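Local coordinates for ankyrin repeat domain protein (Legionella pneumophila subsp. pneumophila, PDB 6MCA) that is a bacterial effector with ankyrin repeats and a cysteine protease-like domain, which interacts with the host LARP7 component of the 7SK snRNP complex, at residues L259-R264 with H309-K314; R264-C269 with N346-N351. One frame throughout, in Å; residues are numbered along the deposited sequence.

Contact 1 (L259-R264 with H309-K314); sequences LPAASR and HDFLYK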
ATOM      1  N   LEU A 259     -12.176   8.606  -1.311  1.00 30.19           N
ATOM      2  CA  LEU A 259     -12.207   8.218  -2.722  1.00 21.57           C
ATOM      3  C   LEU A 259     -10.844   8.461  -3.351  1.00 24.18           C
ATOM      4  O   LEU A 259     -10.511   9.611  -3.695  1.00 35.28           O
ATOM      5  CB  LEU A 259     -13.286   8.996  -3.471  1.00 21.22           C
ATOM      6  CG  LEU A 259     -14.731   8.659  -3.107  1.00 25.11           C
ATOM      7  CD1 LEU A 259     -15.692   9.665  -3.713  1.00 29.19           C
ATOM      8  CD2 LEU A 259     -15.064   7.259  -3.576  1.00 39.87           C
ATOM      9  N   PRO A 260     -10.005   7.434  -3.485  1.00 32.12           N
ATOM     10  CA  PRO A 260      -8.770   7.590  -4.266  1.00 31.64           C
ATOM     11  C   PRO A 260      -9.070   7.450  -5.752  1.00 30.68           C
ATOM     12  O   PRO A 260      -9.772   6.528  -6.173  1.00 48.31           O
ATOM     13  CB  PRO A 260      -7.878   6.447  -3.762  1.00 37.26           C
ATOM     14  CG  PRO A 260      -8.567   5.907  -2.525  1.00 35.91           C
ATOM     15  CD  PRO A 260     -10.022   6.170  -2.737  1.00 32.01           C
ATOM     16  N   ALA A 261      -8.546   8.381  -6.544  1.00 32.74           N
ATOM     17  CA  ALA A 261      -8.744   8.398  -7.983  1.00 32.79           C
ATOM     18  C   ALA A 261      -7.398   8.319  -8.686  1.00 32.36           C
ATOM     19  O   ALA A 261      -6.415   8.928  -8.245  1.00 39.55           O
ATOM     20  CB  ALA A 261      -9.493   9.658  -8.425  1.00 34.69           C
ATOM     21  N   ALA A 262      -7.361   7.564  -9.780  1.00 52.66           N
ATOM     22  CA  ALA A 262      -6.170   7.419 -10.603  1.00 50.07           C
ATOM     23  C   ALA A 262      -6.268   8.378 -11.783  1.00 40.69           C
ATOM     24  O   ALA A 262      -7.238   8.332 -12.548  1.00 46.99           O
ATOM     25  CB  ALA A 262      -6.013   5.979 -11.088  1.00 36.17           C
ATOM     26  N   SER A 263      -5.268   9.245 -11.925  1.00 46.53           N
ATOM     27  CA  SER A 263      -5.229  10.216 -13.008  1.00 47.65           C
ATOM     28  C   SER A 263      -3.776  10.515 -13.343  1.00 42.83           C
ATOM     29  O   SER A 263      -2.979  10.804 -12.444  1.00 41.34           O
ATOM     30  CB  SER A 263      -5.967  11.504 -12.624  1.00 38.98           C
ATOM     31  OG  SER A 263      -5.802  12.504 -13.613  1.00 57.93           O
ATOM     32  N   ARG A 264      -3.440  10.424 -14.631  1.00 53.92           N
ATOM     33  CA  ARG A 264      -2.108  10.764 -15.131  1.00 52.08           C
ATOM     34  C   ARG A 264      -1.020   9.971 -14.409  1.00 46.94           C
ATOM     35  O   ARG A 264       0.040  10.503 -14.070  1.00 55.95           O
ATOM     36  CB  ARG A 264      -1.854  12.265 -15.008  1.00 62.00           C
ATOM     37  CG  ARG A 264      -2.595  13.113 -16.018  1.00 66.36           C
ATOM     38  CD  ARG A 264      -2.260  14.568 -15.763  1.00 90.25           C
ATOM     39  NE  ARG A 264      -1.113  15.005 -16.547  1.00 99.42           N
ATOM     40  CZ  ARG A 264      -0.570  16.214 -16.445  1.00103.65           C
ATOM     41  NH1 ARG A 264      -1.046  17.084 -15.559  1.00 98.38           N
ATOM     42  NH2 ARG A 264       0.476  16.541 -17.192  1.00103.85           N
ATOM     43  N   HIS A 309     -20.103   5.429  -9.374  1.00 26.14           N
ATOM     44  CA  HIS A 309     -19.708   4.505 -10.431  1.00 32.36           C
ATOM     45  C   HIS A 309     -18.830   5.201 -11.465  1.00 29.72           C
ATOM     46  O   HIS A 309     -17.772   4.685 -11.840  1.00 36.72           O
ATOM     47  CB  HIS A 309     -20.941   3.889 -11.091  1.00 46.12           C
ATOM     48  CG  HIS A 309     -20.630   2.710 -11.958  1.00 44.98           C
ATOM     49  ND1 HIS A 309     -20.369   2.826 -13.306  1.00 46.54           N
ATOM     50  CD2 HIS A 309     -20.521   1.392 -11.667  1.00 42.75           C
ATOM     51  CE1 HIS A 309     -20.122   1.630 -13.810  1.00 31.74           C
ATOM     52  NE2 HIS A 309     -20.208   0.743 -12.836  1.00 41.26           N
ATOM     53  N   ASP A 310     -19.248   6.382 -11.931  1.00 29.33           N
ATOM     54  CA  ASP A 310     -18.402   7.156 -12.834  1.00 38.56           C
ATOM     55  C   ASP A 310     -17.058   7.481 -12.194  1.00 28.41           C
ATOM     56  O   ASP A 310     -16.034   7.530 -12.886  1.00 30.89           O
ATOM     57  CB  ASP A 310     -19.110   8.448 -13.246  1.00 41.33           C
ATOM     58  CG  ASP A 310     -20.388   8.194 -14.022  1.00 55.96           C
ATOM     59  OD1 ASP A 310     -20.729   7.014 -14.246  1.00 64.22           O
ATOM     60  OD2 ASP A 310     -21.054   9.178 -14.406  1.00 64.49           O
ATOM     61  N   PHE A 311     -17.041   7.687 -10.876  1.00 32.94           N
ATOM     62  CA  PHE A 311     -15.842   8.124 -10.175  1.00 26.00           C
ATOM     63  C   PHE A 311     -14.827   6.998 -10.019  1.00 35.37           C
ATOM     64  O   PHE A 311     -13.631   7.202 -10.251  1.00 32.43           O
ATOM     65  CB  PHE A 311     -16.235   8.679  -8.805  1.00 27.26           C
ATOM     66  CG  PHE A 311     -15.203   9.572  -8.183  1.00 28.61           C
ATOM     67  CD1 PHE A 311     -14.074   9.041  -7.579  1.00 28.22           C
ATOM     68  CD2 PHE A 311     -15.368  10.946  -8.189  1.00 25.52           C
ATOM     69  CE1 PHE A 311     -13.129   9.864  -7.003  1.00 34.11           C
ATOM     70  CE2 PHE A 311     -14.426  11.774  -7.616  1.00 24.74           C
ATOM     71  CZ  PHE A 311     -13.306  11.233  -7.021  1.00 21.81           C
ATOM     72  N   LEU A 312     -15.280   5.809  -9.622  1.00 23.43           N
ATOM     73  CA  LEU A 312     -14.377   4.728  -9.248  1.00 34.72           C
ATOM     74  C   LEU A 312     -14.298   3.594 -10.256  1.00 30.88           C
ATOM     75  O   LEU A 312     -13.273   2.912 -10.313  1.00 33.28           O
ATOM     76  CB  LEU A 312     -14.789   4.136  -7.894  1.00 31.89           C
ATOM     77  CG  LEU A 312     -14.508   4.951  -6.633  1.00 30.01           C
ATOM     78  CD1 LEU A 312     -15.002   4.192  -5.411  1.00 32.43           C
ATOM     79  CD2 LEU A 312     -13.027   5.272  -6.508  1.00 18.34           C
ATOM     80  N   TYR A 313     -15.346   3.364 -11.049  1.00 26.17           N
ATOM     81  CA  TYR A 313     -15.453   2.152 -11.851  1.00 35.19           C
ATOM     82  C   TYR A 313     -15.541   2.428 -13.348  1.00 36.32           C
ATOM     83  O   TYR A 313     -15.774   1.496 -14.126  1.00 40.34           O
ATOM     84  CB  TYR A 313     -16.658   1.336 -11.377  1.00 21.26           C
ATOM     85  CG  TYR A 313     -16.623   1.088  -9.885  1.00 27.16           C
ATOM     86  CD1 TYR A 313     -15.557   0.413  -9.303  1.00 30.78           C
ATOM     87  CD2 TYR A 313     -17.637   1.550  -9.055  1.00 26.48           C
ATOM     88  CE1 TYR A 313     -15.509   0.190  -7.941  1.00 29.34           C
ATOM     89  CE2 TYR A 313     -17.596   1.332  -7.689  1.00 31.66           C
ATOM     90  CZ  TYR A 313     -16.530   0.650  -7.139  1.00 28.94           C
ATOM     91  OH  TYR A 313     -16.481   0.428  -5.782  1.00 25.14           O
ATOM     92  N   LYS A 314     -15.359   3.675 -13.772  1.00 47.63           N
ATOM     93  CA  LYS A 314     -15.197   4.016 -15.176  1.00 27.41           C
ATOM     94  C   LYS A 314     -13.893   4.778 -15.361  1.00 40.35           C
ATOM     95  O   LYS A 314     -13.404   5.435 -14.437  1.00 62.01           O
ATOM     96  CB  LYS A 314     -16.366   4.861 -15.703  1.00 28.67           C
ATOM     97  CG  LYS A 314     -17.729   4.192 -15.629  1.00 38.03           C
ATOM     98  CD  LYS A 314     -18.718   4.895 -16.552  1.00 45.73           C
ATOM     99  CE  LYS A 314     -20.115   4.306 -16.440  1.00 50.98           C
ATOM    100  NZ  LYS A 314     -20.876   4.915 -15.315  1.00 53.32           N
TER

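Contact 2 (R264-C269 with N346-N351); sequences RGHALC and NCSWAN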
ATOM      1  N   ARG A 264      -3.440  10.424 -14.631  1.00 53.92           N
ATOM      2  CA  ARG A 264      -2.108  10.764 -15.131  1.00 52.08           C
ATOM      3  C   ARG A 264      -1.020   9.971 -14.409  1.00 46.94           C
ATOM      4  O   ARG A 264       0.040  10.503 -14.070  1.00 55.95           O
ATOM      5  CB  ARG A 264      -1.854  12.265 -15.008  1.00 62.00           C
ATOM      6  CG  ARG A 264      -2.595  13.113 -16.018  1.00 66.36           C
ATOM      7  CD  ARG A 264      -2.260  14.568 -15.763  1.00 90.25           C
ATOM      8  NE  ARG A 264      -1.113  15.005 -16.547  1.00 99.42           N
ATOM      9  CZ  ARG A 264      -0.570  16.214 -16.445  1.00103.65           C
ATOM     10  NH1 ARG A 264      -1.046  17.084 -15.559  1.00 98.38           N
ATOM     11  NH2 ARG A 264       0.476  16.541 -17.192  1.00103.85           N
ATOM     12  N   GLY A 265      -1.289   8.693 -14.156  1.00 55.44           N
ATOM     13  CA  GLY A 265      -0.325   7.846 -13.483  1.00 51.60           C
ATOM     14  C   GLY A 265      -0.130   8.122 -12.010  1.00 65.71           C
ATOM     15  O   GLY A 265       0.801   7.574 -11.413  1.00 58.28           O
ATOM     16  N   HIS A 266      -0.978   8.948 -11.399  1.00 49.48           N
ATOM     17  CA  HIS A 266      -0.846   9.289  -9.992  1.00 49.88           C
ATOM     18  C   HIS A 266      -2.172   9.081  -9.279  1.00 40.65           C
ATOM     19  O   HIS A 266      -3.243   9.136  -9.889  1.00 48.19           O
ATOM     20  CB  HIS A 266      -0.384  10.740  -9.804  1.00 50.49           C
ATOM     21  CG  HIS A 266       0.986  11.012 -10.341  1.00 76.44           C
ATOM     22  ND1 HIS A 266       1.947  10.031 -10.460  1.00 87.20           N
ATOM     23  CD2 HIS A 266       1.556  12.154 -10.793  1.00 76.35           C
ATOM     24  CE1 HIS A 266       3.050  10.556 -10.961  1.00 91.78           C
ATOM     25  NE2 HIS A 266       2.840  11.843 -11.172  1.00 94.00           N
ATOM     26  N   ALA A 267      -2.095   8.843  -7.976  1.00 47.83           N
ATOM     27  CA  ALA A 267      -3.278   8.716  -7.137  1.00 41.00           C
ATOM     28  C   ALA A 267      -3.507  10.034  -6.412  1.00 34.57           C
ATOM     29  O   ALA A 267      -2.665  10.464  -5.616  1.00 43.64           O
ATOM     30  CB  ALA A 267      -3.127   7.569  -6.139  1.00 37.77           C
ATOM     31  N   LEU A 268      -4.630  10.681  -6.700  1.00 31.02           N
ATOM     32  CA  LEU A 268      -5.070  11.831  -5.927  1.00 41.95           C
ATOM     33  C   LEU A 268      -6.243  11.404  -5.058  1.00 32.70           C
ATOM     34  O   LEU A 268      -6.907  10.400  -5.329  1.00 34.29           O
ATOM     35  CB  LEU A 268      -5.452  13.010  -6.831  1.00 29.38           C
ATOM     36  CG  LEU A 268      -6.627  12.898  -7.802  1.00 31.66           C
ATOM     37  CD1 LEU A 268      -7.153  14.287  -8.121  1.00 39.40           C
ATOM     38  CD2 LEU A 268      -6.214  12.189  -9.077  1.00 46.29           C
ATOM     39  N   CYS A 269      -6.478  12.138  -3.977  1.00 23.60           N
ATOM     40  CA  CYS A 269      -7.427  11.678  -2.974  1.00 22.50           C
ATOM     41  C   CYS A 269      -8.550  12.685  -2.784  1.00 21.36           C
ATOM     42  O   CYS A 269      -8.333  13.896  -2.857  1.00 32.40           O
ATOM     43  CB  CYS A 269      -6.723  11.407  -1.643  1.00 38.00           C
ATOM     44  SG  CYS A 269      -5.663   9.943  -1.683  1.00 40.69           S
ATOM     45  N   ASN A 346       6.887  10.374  -7.294  1.00 41.33           N
ATOM     46  CA  ASN A 346       5.477  10.006  -7.321  1.00 37.96           C
ATOM     47  C   ASN A 346       4.818  10.486  -6.034  1.00 47.91           C
ATOM     48  O   ASN A 346       5.258  10.129  -4.935  1.00 40.04           O
ATOM     49  CB  ASN A 346       5.316   8.494  -7.485  1.00 32.45           C
ATOM     50  CG  ASN A 346       3.911   8.095  -7.891  1.00 47.37           C
ATOM     51  OD1 ASN A 346       2.970   8.884  -7.784  1.00 49.28           O
ATOM     52  ND2 ASN A 346       3.760   6.863  -8.361  1.00 37.47           N
ATOM     53  N   CYS A 347       3.767  11.290  -6.173  1.00 48.59           N
ATOM     54  CA  CYS A 347       3.099  11.913  -5.038  1.00 39.14           C
ATOM     55  C   CYS A 347       1.932  11.095  -4.501  1.00 30.06           C
ATOM     56  O   CYS A 347       1.258  11.550  -3.569  1.00 31.52           O
ATOM     57  CB  CYS A 347       2.597  13.306  -5.431  1.00 26.77           C
ATOM     58  SG  CYS A 347       1.377  13.284  -6.767  1.00 38.70           S
ATOM     59  N   SER A 348       1.675   9.910  -5.062  1.00 25.50           N
ATOM     60  CA  SER A 348       0.512   9.125  -4.655  1.00 33.73           C
ATOM     61  C   SER A 348       0.568   8.784  -3.170  1.00 30.48           C
ATOM     62  O   SER A 348      -0.426   8.937  -2.445  1.00 30.87           O
ATOM     63  CB  SER A 348       0.425   7.854  -5.499  1.00 35.72           C
ATOM     64  OG  SER A 348       0.434   8.156  -6.883  1.00 36.09           O
ATOM     65  N   TRP A 349       1.727   8.319  -2.699  1.00 22.86           N
ATOM     66  CA  TRP A 349       1.877   7.986  -1.287  1.00 21.80           C
ATOM     67  C   TRP A 349       1.598   9.196  -0.407  1.00 26.26           C
ATOM     68  O   TRP A 349       0.836   9.109   0.562  1.00 29.00           O
ATOM     69  CB  TRP A 349       3.279   7.439  -1.019  1.00 23.54           C
ATOM     70  CG  TRP A 349       3.571   7.257   0.440  1.00 34.54           C
ATOM     71  CD1 TRP A 349       4.180   8.151   1.274  1.00 25.73           C
ATOM     72  CD2 TRP A 349       3.262   6.109   1.241  1.00 30.21           C
ATOM     73  NE1 TRP A 349       4.270   7.631   2.542  1.00 30.14           N
ATOM     74  CE2 TRP A 349       3.713   6.379   2.549  1.00 30.48           C
ATOM     75  CE3 TRP A 349       2.649   4.880   0.979  1.00 31.70           C
ATOM     76  CZ2 TRP A 349       3.571   5.464   3.591  1.00 21.13           C
ATOM     77  CZ3 TRP A 349       2.508   3.974   2.015  1.00 30.34           C
ATOM     78  CH2 TRP A 349       2.967   4.271   3.304  1.00 24.47           C
ATOM     79  N   ALA A 350       2.209  10.339  -0.733  1.00 19.12           N
ATOM     80  CA  ALA A 350       1.992  11.549   0.053  1.00 20.42           C
ATOM     81  C   ALA A 350       0.536  11.990  -0.003  1.00 21.79           C
ATOM     82  O   ALA A 350      -0.014  12.477   0.994  1.00 21.38           O
ATOM     83  CB  ALA A 350       2.913  12.665  -0.437  1.00 22.30           C
ATOM     84  N   ASN A 351      -0.107  11.826  -1.162  1.00 19.94           N
ATOM     85  CA  ASN A 351      -1.518  12.178  -1.281  1.00 26.54           C
ATOM     86  C   ASN A 351      -2.376  11.328  -0.354  1.00 24.72           C
ATOM     87  O   ASN A 351      -3.308  11.836   0.281  1.00 17.85           O
ATOM     88  CB  ASN A 351      -1.983  12.026  -2.730  1.00 26.68           C
ATOM     89  CG  ASN A 351      -1.484  13.146  -3.623  1.00 27.86           C
ATOM     90  OD1 ASN A 351      -1.020  14.179  -3.143  1.00 30.26           O
ATOM     91  ND2 ASN A 351      -1.580  12.945  -4.933  1.00 27.85           N
TER
HETATM   92  O   HOH W   1       1.375   6.007  -9.056  1.00 45.02           O

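Contact 1 (L259-R264 with H309-K314)
The F311 ring carries L259 on one of its faces. The CD1 methyl of L259 sits over the ring centre, 4.2 Å from the centroid and only 11° off the ring normal. This is a CH-pi contact. L259 CB lies over the same face, above the CE1 corner, 3.6 Å from F311 CE1. A261 CB approaches the same corner obliquely from the other side of the ring plane, 3.9 Å from F311 CE1. That carbon therefore sits between the two strand residues. F311 and Y321 meet edge-to-face, as do F311 and F270.

L259 divides its work between two neighbours. CD1 goes to F311, while CD2 turns to L312, with L259 CD2 3.6 Å from L312 CD1. These two leucine side chains cross at about a right angle. L312 has its CG anti to the carbonyl carbon (chi1 -74°), which turns the branch toward the strand. On the other methyl, L312 CD2 is 3.5 Å from P260 O. F311 has its CG anti to the backbone N (chi1 -160°), and this sends the ring toward L259 and A261. Those two residues point to the helix, while P260 between them points away. No hydrogen bond crosses the contact. The side chains pack by apolar contact, L312 CD2 also touches a backbone carbonyl, and every residue that touches is buried.

The contact lays the last turn of helix 305-312 against strand 256-263, an outermost strand of an antiparallel five-stranded sheet. W277 of strand 276-280 touches both L259 and F311. Helix 318-329 closes on the same group: Y321 packs on A261 and F311, and its hydroxyl hydrogen-bonds to F311 O.

Contact 2 (R264-C269 with N346-N351)
The start of helix 348-353 meets the start of strand 266-273 here, bringing C347 beside H266. A cysteine leading into a helix and a histidine on a strand recall the active site of papain-like cysteine proteases, consistent with a cysteine protease-like domain. C347 SG makes an oblique sulfur-aromatic contact with the H266 ring. The nearest ring atom is H266 CD2, 4.2 Å from C347 SG; in this model neither ring nitrogen is within hydrogen-bonding distance of the sulfur. H266 ND1 is 3.1 Å from N346 OD1, but the angle is too poor for a hydrogen bond; ND1 makes a weak one to G265 O instead.

Two nearly straight bonds join strand to helix. A267 N donates to S348 OG over 2.8 Å. N351 ND2 donates to A267 O, also over 2.8 Å, with the acceptor in its amide plane. N351 OD1 accepts from R282 N. N346 caps the helix: its OD1 accepts from S348 N and S348 OG, both on the same face of the amide. One water bridges G265 O, N346 ND2 and S348 OG.

S348 OG accepts from A267 N and the water, and donates to N346 OD1. The bonds join A267, next to H266, to S348, next to C347, and so fix the strand against the helix start.

In the fold
Contacts 1 and 2 use consecutive strands of one hairpin, 256-263 and 266-273, and share R264 at its turn. The strands are joined directly between them: A261 N lies 2.9 Å from L268 O, a probable hydrogen bond, and S263 CB packs 3.6 Å from L268 CD2. The contacts use opposite faces of the sheet. A261 and L268 point to the same side, where A261 meets F311. On the other side C269 points toward 346-351, and A267 CB touches S348 CB. C347 and H266, placed as in papain-like proteases, belong to contact 2; a catalytic role is inferred only. The centre of contact 1 lies about 12 Å from the centre of contact 2.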